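Local atomic coordinates of plasmodesmata-located protein 8 (Arabidopsis thaliana, PDB entry 6GRF), a protein that probably modulates cell-to-cell trafficking through plasmodesmata, as a plant membrane protein whose extracellular part carries two cysteine-rich DUF26 domains. Residues A[108-111]-A[112-116]. Residues are numbered along the deposited sequence; the frame is centred on the assembly and turned at random.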
loop_
_atom_site.group_PDB
_atom_site.type_symbol
_atom_site.label_atom_id
_atom_site.label_comp_id
_atom_site.label_asym_id
_atom_site.label_seq_id
_atom_site.Cartn_x
_atom_site.Cartn_y
_atom_site.Cartn_z
ATOM N N ARG A 108 -4.103 -6.659 2.930
ATOM C CA ARG A 108 -5.227 -6.041 3.634
ATOM C C ARG A 108 -6.419 -7.004 3.677
ATOM O O ARG A 108 -6.733 -7.661 2.695
ATOM C CB ARG A 108 -5.656 -4.753 2.929
ATOM C CG ARG A 108 -6.730 -3.963 3.657
ATOM C CD ARG A 108 -7.111 -2.688 2.923
ATOM N NE ARG A 108 -8.161 -1.956 3.615
ATOM C CZ ARG A 108 -8.861 -0.949 3.090
ATOM N NH1 ARG A 108 -8.507 -0.408 1.935
ATOM N NH2 ARG A 108 -9.935 -0.497 3.722
ATOM N N TYR A 109 -7.107 -7.015 4.814
ATOM C CA TYR A 109 -8.393 -7.668 4.909
ATOM C C TYR A 109 -9.277 -6.922 5.912
ATOM O O TYR A 109 -8.786 -6.281 6.828
ATOM C CB TYR A 109 -8.206 -9.139 5.278
ATOM C CG TYR A 109 -7.787 -9.362 6.708
ATOM C CD1 TYR A 109 -8.733 -9.361 7.724
ATOM C CD2 TYR A 109 -6.463 -9.596 7.047
ATOM C CE1 TYR A 109 -8.375 -9.558 9.044
ATOM C CE2 TYR A 109 -6.087 -9.803 8.368
ATOM C CZ TYR A 109 -7.048 -9.772 9.366
ATOM O OH TYR A 109 -6.737 -9.968 10.679
ATOM N N GLU A 110 -10.594 -7.023 5.706
ATOM C CA GLU A 110 -11.588 -6.463 6.612
ATOM C C GLU A 110 -12.875 -7.295 6.532
ATOM O O GLU A 110 -13.022 -8.151 5.654
ATOM C CB GLU A 110 -11.947 -5.020 6.250
ATOM C CG GLU A 110 -10.865 -4.249 5.528
ATOM C CD GLU A 110 -10.551 -2.902 6.147
ATOM O OE1 GLU A 110 -9.349 -2.637 6.416
ATOM O OE2 GLU A 110 -11.510 -2.125 6.350
ATOM N N THR A 111 -13.822 -6.959 7.414
ATOM C CA THR A 111 -15.156 -7.545 7.476
ATOM C C THR A 111 -16.136 -6.766 6.589
ATOM O O THR A 111 -17.251 -7.195 6.382
ATOM C CB THR A 111 -15.706 -7.537 8.908
ATOM O OG1 THR A 111 -15.751 -6.180 9.353
ATOM C CG2 THR A 111 -14.885 -8.369 9.866
ATOM N N ASN A 112 -15.728 -5.586 6.113
ATOM C CA ASN A 112 -16.567 -4.760 5.226
ATOM C C ASN A 112 -15.998 -4.838 3.805
ATOM O O ASN A 112 -14.793 -4.981 3.613
ATOM C CB ASN A 112 -16.660 -3.293 5.666
ATOM C CG ASN A 112 -16.435 -3.076 7.150
ATOM O OD1 ASN A 112 -17.292 -3.406 7.974
ATOM N ND2 ASN A 112 -15.276 -2.528 7.497
ATOM N N ASP A 113 -16.882 -4.725 2.814
ATOM C CA ASP A 113 -16.516 -4.883 1.441
ATOM C C ASP A 113 -15.995 -3.539 0.928
ATOM O O ASP A 113 -16.764 -2.714 0.471
ATOM C CB ASP A 113 -17.695 -5.373 0.607
ATOM C CG ASP A 113 -17.368 -5.538 -0.866
ATOM O OD1 ASP A 113 -16.193 -5.371 -1.229
ATOM O OD2 ASP A 113 -18.296 -5.825 -1.635
ATOM N N PHE A 114 -14.677 -3.362 0.997
ATOM C CA PHE A 114 -13.995 -2.138 0.568
ATOM C C PHE A 114 -13.459 -2.275 -0.867
ATOM O O PHE A 114 -12.909 -1.305 -1.413
ATOM C CB PHE A 114 -12.829 -1.850 1.511
ATOM C CG PHE A 114 -11.681 -2.814 1.352
ATOM C CD1 PHE A 114 -11.646 -4.000 2.070
ATOM C CD2 PHE A 114 -10.640 -2.548 0.476
ATOM C CE1 PHE A 114 -10.590 -4.887 1.925
ATOM C CE2 PHE A 114 -9.593 -3.441 0.319
ATOM C CZ PHE A 114 -9.568 -4.609 1.048
ATOM N N LEU A 115 -13.586 -3.469 -1.463
ATOM C CA LEU A 115 -12.939 -3.796 -2.739
ATOM C C LEU A 115 -13.497 -2.902 -3.850
ATOM O O LEU A 115 -14.690 -2.835 -4.035
ATOM C CB LEU A 115 -13.159 -5.273 -3.070
ATOM C CG LEU A 115 -12.394 -6.260 -2.193
ATOM C CD1 LEU A 115 -12.743 -7.699 -2.568
ATOM C CD2 LEU A 115 -10.897 -6.020 -2.296
ATOM N N GLY A 116 -12.608 -2.194 -4.557
ATOM C CA GLY A 116 -12.973 -1.423 -5.747
ATOM C C GLY A 116 -13.394 0.008 -5.453
ATOM O O GLY A 116 -13.512 0.805 -6.378
#
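R108 lays its guanidinium flat on the ring of F114, a stacked cation-pi contact formed where the chain leaves the last strand of the first DUF26 (Gnk2-like) domain and folds back over that strand. CZ of R108 sits 3.8 Å from the ring centroid of F114, and the two planes are only 18° apart. The overlap is displaced toward the ring's rim, with NH1 of R108 3.4 Å from CD2 of F114. The aliphatic part of the arginine contributes as well: its CD packs 3.6 Å from CZ of F114, because the side chain runs fully extended, with CG anti to the backbone N (chi1 -174°).

E110, two residues along the same strand face, makes the second contact with the ring, its CG 3.6 Å from CD1 of F114. A bend at chi2 then turns the carboxylate back to R108, and NE of R108 donates a nearly straight hydrogen bond of 3.1 Å to OE1 of E110 as part of a salt bridge. This oxygen lies at the guanidinium edge, in its plane, so the pairing should help fix the rotation of the group on the ring. NH2 of R123 lies close to NH2 of R108, and the negative charge of E110 may partly compensate for the two like charges.

F114 and L115 both also touch L65 of the neighbouring strand 62-68, while Y109 points to the other side of the sheet, against F31 of helix 23-39. Beyond the ring, D113 closes an Asx turn, its OD1 accepting a 3.2 Å hydrogen bond from the backbone N of L115.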